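Local coordinates for divalent-cation tolerance protein CutA (Pyrococcus horikoshii, PDB 1UKU) that takes part in resistance toward heavy metals, forming a trimer and binding copper(II) at the interface between two trimers, at residues T20-E24 / R25-C29; D86-E90 / D91-W95. All blocks are in the same frame, centred on the assembly; numbering follows the deposited sequence.

Contact 1. Residues T20-E24 / R25-C29; sequences TLLKE and RLIAC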
ATOM      1  N   THR A  20       1.478 -19.353   9.524  1.00  9.65           N
ATOM      2  CA  THR A  20       2.765 -19.849  10.060  1.00  9.32           C
ATOM      3  C   THR A  20       3.568 -18.699  10.681  1.00  9.27           C
ATOM      4  O   THR A  20       4.170 -18.853  11.734  1.00 10.70           O
ATOM      5  CB  THR A  20       3.572 -20.513   8.957  1.00 10.47           C
ATOM      6  OG1 THR A  20       2.816 -21.623   8.434  1.00 13.53           O
ATOM      7  CG2 THR A  20       4.844 -21.068   9.487  1.00 10.21           C
ATOM      8  N   LEU A  21       3.576 -17.540  10.036  1.00  7.95           N
ATOM      9  CA  LEU A  21       4.345 -16.402  10.520  1.00  7.93           C
ATOM     10  C   LEU A  21       3.721 -15.905  11.814  1.00  8.06           C
ATOM     11  O   LEU A  21       4.460 -15.499  12.728  1.00  8.75           O
ATOM     12  CB  LEU A  21       4.426 -15.290   9.484  1.00  7.38           C
ATOM     13  CG  LEU A  21       5.196 -15.599   8.201  1.00  9.13           C
ATOM     14  CD1 LEU A  21       5.053 -14.417   7.206  1.00  9.87           C
ATOM     15  CD2 LEU A  21       6.681 -15.932   8.403  1.00  9.17           C
ATOM     16  N   LEU A  22       2.389 -15.917  11.924  1.00  8.57           N
ATOM     17  CA  LEU A  22       1.717 -15.545  13.170  1.00  8.90           C
ATOM     18  C   LEU A  22       2.068 -16.550  14.273  1.00  9.77           C
ATOM     19  O   LEU A  22       2.401 -16.158  15.386  1.00 10.66           O
ATOM     20  CB  LEU A  22       0.197 -15.446  12.986  1.00  9.32           C
ATOM     21  CG  LEU A  22      -0.252 -14.178  12.243  1.00  7.97           C
ATOM     22  CD1 LEU A  22      -1.659 -14.348  11.696  1.00  9.03           C
ATOM     23  CD2 LEU A  22      -0.198 -12.961  13.140  1.00  8.60           C
ATOM     24  N   LYS A  23       2.005 -17.831  13.956  1.00 10.68           N
ATOM     25  CA  LYS A  23       2.328 -18.869  14.952  1.00 10.96           C
ATOM     26  C   LYS A  23       3.752 -18.718  15.473  1.00 11.24           C
ATOM     27  O   LYS A  23       4.012 -18.971  16.659  1.00 12.30           O
ATOM     28  CB  LYS A  23       2.119 -20.257  14.374  1.00 11.79           C
ATOM     29  CG  LYS A  23       0.614 -20.585  14.231  1.00 15.70           C
ATOM     30  CD  LYS A  23       0.326 -22.025  13.862  1.00 22.22           C
ATOM     31  CE  LYS A  23       1.214 -22.574  12.769  1.00 26.17           C
ATOM     32  NZ  LYS A  23       0.629 -23.814  12.176  1.00 29.55           N
ATOM     33  N   GLU A  24       4.680 -18.309  14.599  1.00 10.27           N
ATOM     34  CA  GLU A  24       6.077 -18.101  14.934  1.00  9.93           C
ATOM     35  C   GLU A  24       6.328 -16.749  15.540  1.00  9.42           C
ATOM     36  O   GLU A  24       7.466 -16.422  15.864  1.00 10.96           O
ATOM     37  CB  GLU A  24       6.950 -18.355  13.707  1.00  9.83           C
ATOM     38  CG  GLU A  24       6.938 -19.822  13.354  1.00 12.22           C
ATOM     39  CD  GLU A  24       7.744 -20.176  12.138  1.00 13.85           C
ATOM     40  OE1 GLU A  24       7.537 -21.290  11.614  1.00 16.75           O
ATOM     41  OE2 GLU A  24       8.580 -19.356  11.722  1.00 16.43           O
ATOM     42  N   ARG A  25       5.260 -15.954  15.667  1.00  9.25           N
ATOM     43  CA  ARG A  25       5.256 -14.663  16.336  1.00  9.92           C
ATOM     44  C   ARG A  25       6.202 -13.652  15.645  1.00 10.07           C
ATOM     45  O   ARG A  25       6.717 -12.714  16.225  1.00 11.37           O
ATOM     46  CB  ARG A  25       5.457 -14.890  17.847  1.00 10.91           C
ATOM     47  CG  ARG A  25       4.193 -15.555  18.484  1.00 12.60           C
ATOM     48  CD  ARG A  25       3.195 -14.565  18.908  1.00 14.21           C
ATOM     49  NE  ARG A  25       1.977 -15.092  19.537  1.00 16.05           N
ATOM     50  CZ  ARG A  25       0.983 -14.324  19.980  1.00 18.33           C
ATOM     51  NH1 ARG A  25       1.042 -13.021  19.825  1.00 19.53           N
ATOM     52  NH2 ARG A  25      -0.113 -14.850  20.539  1.00 20.70           N
ATOM     53  N   LEU A  26       6.329 -13.821  14.323  1.00  9.10           N
ATOM     54  CA  LEU A  26       7.193 -12.967  13.523  1.00  8.13           C
ATOM     55  C   LEU A  26       6.495 -11.734  12.975  1.00  7.66           C
ATOM     56  O   LEU A  26       7.175 -10.810  12.542  1.00  8.38           O
ATOM     57  CB  LEU A  26       7.859 -13.731  12.383  1.00  8.89           C
ATOM     58  CG  LEU A  26       8.892 -14.735  12.883  1.00 10.18           C
ATOM     59  CD1 LEU A  26       9.342 -15.618  11.731  1.00 11.46           C
ATOM     60  CD2 LEU A  26      10.079 -14.020  13.508  1.00 12.77           C
ATOM     61  N   ILE A  27       5.167 -11.783  12.957  1.00  7.44           N
ATOM     62  CA  ILE A  27       4.316 -10.654  12.553  1.00  7.71           C
ATOM     63  C   ILE A  27       3.195 -10.525  13.550  1.00  7.77           C
ATOM     64  O   ILE A  27       2.806 -11.513  14.145  1.00  8.18           O
ATOM     65  CB  ILE A  27       3.752 -10.791  11.098  1.00  6.99           C
ATOM     66  CG1 ILE A  27       2.760 -11.943  10.950  1.00  6.24           C
ATOM     67  CG2 ILE A  27       4.897 -10.905  10.107  1.00  8.42           C
ATOM     68  CD1 ILE A  27       2.164 -12.041   9.541  1.00  8.01           C
ATOM     69  N   ALA A  28       2.673  -9.306  13.689  1.00  8.02           N
ATOM     70  CA  ALA A  28       1.494  -9.081  14.514  1.00  8.81           C
ATOM     71  C   ALA A  28       0.193  -9.212  13.742  1.00  9.68           C
ATOM     72  O   ALA A  28      -0.847  -9.529  14.315  1.00  9.91           O
ATOM     73  CB  ALA A  28       1.547  -7.722  15.158  1.00  9.46           C
ATOM     74  N   CYS A  29       0.242  -8.925  12.448  1.00  9.63           N
ATOM     75  CA  CYS A  29      -0.957  -9.034  11.639  1.00 11.39           C
ATOM     76  C   CYS A  29      -0.621  -8.959  10.177  1.00  8.15           C
ATOM     77  O   CYS A  29       0.471  -8.557   9.776  1.00  8.31           O
ATOM     78  CB  CYS A  29      -1.925  -7.959  12.023  1.00 13.30           C
ATOM     79  SG  CYS A  29      -1.296  -6.416  11.660  1.00 22.81           S
TER

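Contact 2. Residues D86-E90 / D91-W95; sequences DDVNE and DYLKW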
ATOM      1  N   ASP A  86       6.888   5.678   9.435  1.00  8.01           N
ATOM      2  CA  ASP A  86       7.430   6.917   9.981  1.00  8.61           C
ATOM      3  C   ASP A  86       6.782   7.344  11.287  1.00  9.19           C
ATOM      4  O   ASP A  86       7.416   7.979  12.079  1.00  9.77           O
ATOM      5  CB  ASP A  86       7.348   8.026   8.950  1.00  8.55           C
ATOM      6  CG  ASP A  86       8.181   7.704   7.752  1.00 11.29           C
ATOM      7  OD1 ASP A  86       7.649   7.290   6.726  1.00 10.63           O
ATOM      8  OD2 ASP A  86       9.437   7.734   7.814  1.00 13.49           O
ATOM      9  N   ASP A  87       5.543   6.966  11.525  1.00  7.97           N
ATOM     10  CA  ASP A  87       4.889   7.183  12.820  1.00  8.62           C
ATOM     11  C   ASP A  87       3.638   6.331  12.895  1.00  8.69           C
ATOM     12  O   ASP A  87       3.096   5.927  11.874  1.00  7.79           O
ATOM     13  CB  ASP A  87       4.600   8.666  13.102  1.00  8.96           C
ATOM     14  CG  ASP A  87       4.535   8.989  14.586  1.00 13.58           C
ATOM     15  OD1 ASP A  87       4.769   8.116  15.439  1.00 13.70           O
ATOM     16  OD2 ASP A  87       4.258  10.138  14.990  1.00 18.11           O
ATOM     17  N   VAL A  88       3.232   6.018  14.117  1.00  8.32           N
ATOM     18  CA  VAL A  88       2.033   5.216  14.379  1.00  8.09           C
ATOM     19  C   VAL A  88       1.503   5.595  15.747  1.00  9.83           C
ATOM     20  O   VAL A  88       2.269   6.037  16.621  1.00 11.22           O
ATOM     21  CB  VAL A  88       2.363   3.692  14.258  1.00  8.20           C
ATOM     22  CG1 VAL A  88       3.461   3.338  15.216  1.00  9.11           C
ATOM     23  CG2 VAL A  88       1.155   2.825  14.432  1.00  8.72           C
ATOM     24  N   ASN A  89       0.201   5.449  15.942  1.00  9.57           N
ATOM     25  CA  ASN A  89      -0.384   5.666  17.273  1.00 10.07           C
ATOM     26  C   ASN A  89       0.184   4.683  18.271  1.00 10.88           C
ATOM     27  O   ASN A  89       0.334   3.495  18.000  1.00 10.14           O
ATOM     28  CB  ASN A  89      -1.900   5.607  17.276  1.00  9.57           C
ATOM     29  CG  ASN A  89      -2.445   4.320  16.677  1.00  9.44           C
ATOM     30  OD1 ASN A  89      -2.044   3.903  15.572  1.00  9.41           O
ATOM     31  ND2 ASN A  89      -3.412   3.706  17.372  1.00  8.76           N
ATOM     32  N   GLU A  90       0.534   5.190  19.441  1.00 11.64           N
ATOM     33  CA  GLU A  90       1.199   4.365  20.433  1.00 12.31           C
ATOM     34  C   GLU A  90       0.446   3.131  20.896  1.00 11.98           C
ATOM     35  O   GLU A  90       1.080   2.118  21.137  1.00 12.41           O
ATOM     36  CB  GLU A  90       1.539   5.217  21.660  1.00 13.75           C
ATOM     37  CG  GLU A  90       2.039   4.410  22.842  1.00 17.07           C
ATOM     38  CD  GLU A  90       3.343   3.696  22.555  1.00 19.74           C
ATOM     39  OE1 GLU A  90       3.997   4.047  21.553  1.00 22.30           O
ATOM     40  OE2 GLU A  90       3.713   2.783  23.325  1.00 24.17           O
ATOM     41  N   ASP A  91      -0.866   3.224  21.078  1.00 12.71           N
ATOM     42  CA  ASP A  91      -1.629   2.064  21.552  1.00 12.82           C
ATOM     43  C   ASP A  91      -1.492   0.874  20.574  1.00 11.78           C
ATOM     44  O   ASP A  91      -1.367  -0.291  20.973  1.00 11.41           O
ATOM     45  CB  ASP A  91      -3.113   2.395  21.821  1.00 14.18           C
ATOM     46  CG  ASP A  91      -3.775   3.207  20.713  1.00 19.19           C
ATOM     47  OD1 ASP A  91      -3.187   4.205  20.206  1.00 25.69           O
ATOM     48  OD2 ASP A  91      -4.931   2.933  20.298  1.00 25.84           O
ATOM     49  N   TYR A  92      -1.482   1.172  19.283  1.00 10.75           N
ATOM     50  CA  TYR A  92      -1.290   0.129  18.305  1.00  9.96           C
ATOM     51  C   TYR A  92       0.135  -0.432  18.360  1.00  9.30           C
ATOM     52  O   TYR A  92       0.345  -1.645  18.301  1.00  9.06           O
ATOM     53  CB  TYR A  92      -1.614   0.627  16.898  1.00 10.47           C
ATOM     54  CG  TYR A  92      -1.510  -0.479  15.893  1.00 10.76           C
ATOM     55  CD1 TYR A  92      -2.542  -1.372  15.730  1.00 12.81           C
ATOM     56  CD2 TYR A  92      -0.352  -0.669  15.152  1.00 12.54           C
ATOM     57  CE1 TYR A  92      -2.438  -2.409  14.813  1.00 14.33           C
ATOM     58  CE2 TYR A  92      -0.237  -1.705  14.266  1.00 15.60           C
ATOM     59  CZ  TYR A  92      -1.290  -2.544  14.083  1.00 15.39           C
ATOM     60  OH  TYR A  92      -1.175  -3.593  13.182  1.00 19.97           O
ATOM     61  N   LEU A  93       1.117   0.459  18.440  1.00  9.15           N
ATOM     62  CA  LEU A  93       2.494   0.027  18.508  1.00  9.11           C
ATOM     63  C   LEU A  93       2.715  -0.878  19.713  1.00  9.22           C
ATOM     64  O   LEU A  93       3.355  -1.903  19.605  1.00  9.16           O
ATOM     65  CB  LEU A  93       3.433   1.224  18.546  1.00  9.06           C
ATOM     66  CG  LEU A  93       4.916   0.893  18.527  1.00 10.21           C
ATOM     67  CD1 LEU A  93       5.318   0.094  17.281  1.00 11.89           C
ATOM     68  CD2 LEU A  93       5.621   2.231  18.603  1.00 11.33           C
ATOM     69  N   LYS A  94       2.136  -0.522  20.852  1.00  9.48           N
ATOM     70  CA  LYS A  94       2.279  -1.346  22.062  1.00 10.11           C
ATOM     71  C   LYS A  94       1.694  -2.740  21.866  1.00  9.35           C
ATOM     72  O   LYS A  94       2.296  -3.739  22.258  1.00  9.36           O
ATOM     73  CB  LYS A  94       1.628  -0.658  23.256  1.00 11.14           C
ATOM     74  CG  LYS A  94       1.819  -1.388  24.565  1.00 15.88           C
ATOM     75  CD  LYS A  94       3.306  -1.561  24.868  1.00 20.53           C
ATOM     76  CE  LYS A  94       3.560  -1.888  26.334  1.00 23.95           C
ATOM     77  NZ  LYS A  94       3.735  -0.644  27.124  1.00 26.02           N
ATOM     78  N   TRP A  95       0.531  -2.798  21.234  1.00  9.77           N
ATOM     79  CA  TRP A  95      -0.105  -4.062  20.924  1.00 10.27           C
ATOM     80  C   TRP A  95       0.775  -4.893  19.985  1.00  9.82           C
ATOM     81  O   TRP A  95       0.986  -6.053  20.198  1.00  9.74           O
ATOM     82  CB  TRP A  95      -1.483  -3.806  20.280  1.00  9.73           C
ATOM     83  CG  TRP A  95      -2.138  -5.056  19.784  1.00 12.22           C
ATOM     84  CD1 TRP A  95      -2.831  -5.973  20.523  1.00 12.55           C
ATOM     85  CD2 TRP A  95      -2.139  -5.545  18.445  1.00 11.95           C
ATOM     86  NE1 TRP A  95      -3.260  -7.010  19.725  1.00 14.68           N
ATOM     87  CE2 TRP A  95      -2.863  -6.760  18.436  1.00 10.54           C
ATOM     88  CE3 TRP A  95      -1.608  -5.081  17.240  1.00 12.62           C
ATOM     89  CZ2 TRP A  95      -3.041  -7.501  17.279  1.00 13.71           C
ATOM     90  CZ3 TRP A  95      -1.808  -5.830  16.092  1.00 11.75           C
ATOM     91  CH2 TRP A  95      -2.495  -7.010  16.122  1.00 11.61           C
TER

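Contact 1. Residues T20-E24 / R25-C29
A Schellman motif ends helix 11-23, where L21 and L22 turn their carbonyls toward the backbone N-H groups of L26 and R25. The bond from L26 N to L21 O is 3.0 Å long and fairly straight. R25 N donates to L22 O at 2.9 Å, a more bent bond (145°). R25 makes the reversal by taking positive phi (62°), a place more often held by glycine; its CB pays for this by lying 3.2 Å from E24 O. Beyond the turn the chain doubles back, and branched aliphatic side chains suit the buried inner side. I27 sends CG1 between its own N and carbonyl carbon (chi1 67°), which brings CG1 to 3.8 Å from L22 CD2, the two side chains crossing at about a right angle. I27 CD1 meets L21 CB at 4.0 Å. The peptide N of I27 is buried here without a partner in the model. L26 passes obliquely over the E24 side chain, its CD1 3.8 Å from E24 OE2, while the E24 carboxylate is salt-bridged to R68 and the R25 guanidinium to E99. L21 and I27 both pack on L55 of strand 44-57, and L21 and L26 on helix 62-72; A28 faces helix 90-99, and W40 of a second subunit makes a cation-pi contact with R25 and donates NE1 to L22 O, giving that oxygen two donors.

Contact 2. Residues D86-E90 / D91-W95
V88 meets Y92 and L93 with a different methyl for each, across the junction where strand 87-88 runs into helix 90-99. Its CG2 lies 3.9 Å from Y92 CD2, and its CG1 is equally close to L93 CB; in both cases the side chains cross at about a right angle. A beta-branched valine suits this place because its two methyls splay over neighbouring positions of the first helical turn. N89 is the N-cap. Its O accepts L93 N at 3.2 Å, a nearly straight bond (167°), and Y92 N more weakly. The N89 side chain, with CG between N and carbonyl carbon (chi1 54°), swings its amide beside Y92 CB and gives ND2 to D91 OD1 at 2.9 Å. That donor comes from above the carboxylate plane, and the amide and carboxylate planes stand 74° apart. Both ends of the amide are also bonded to a second subunit, ND2 to P78 O and OD1 to I80 N, which fixes its rotation. E90 opens the helix: its O accepts K94 N at 2.9 Å, and its side chain bends at chi2 to lay OE1 3.8 Å from L93 CD2. E90 OE2 and K94 NZ remain 5.1 Å apart, too far for a salt bridge, though a weak attraction is possible. Acidic E90 and D91 in the first turn would also be expected to interact favourably with the helix dipole.

How the contacts relate
The two contacts deal with opposite helix ends: contact 1 ends helix 11-23, contact 2 starts helix 90-99. Contact 1 is largely core, its leucines and isoleucine buried against sheet, helices and, for L22, a second subunit, with charges kept at the margin. Contact 2 is partly buried and farther from the middle of the chain, and its chemistry is more polar, with acidic and amide groups around a small apolar patch. They meet where residues 25-29 pass helix 90-99: C29 SG lies 3.2 Å from Y92 OH, and A28 O is 3.5 Å from W95 CH2. Each also touches a second subunit, C29 and the 87-88 strand both continuing sheets across subunit interfaces within the trimer.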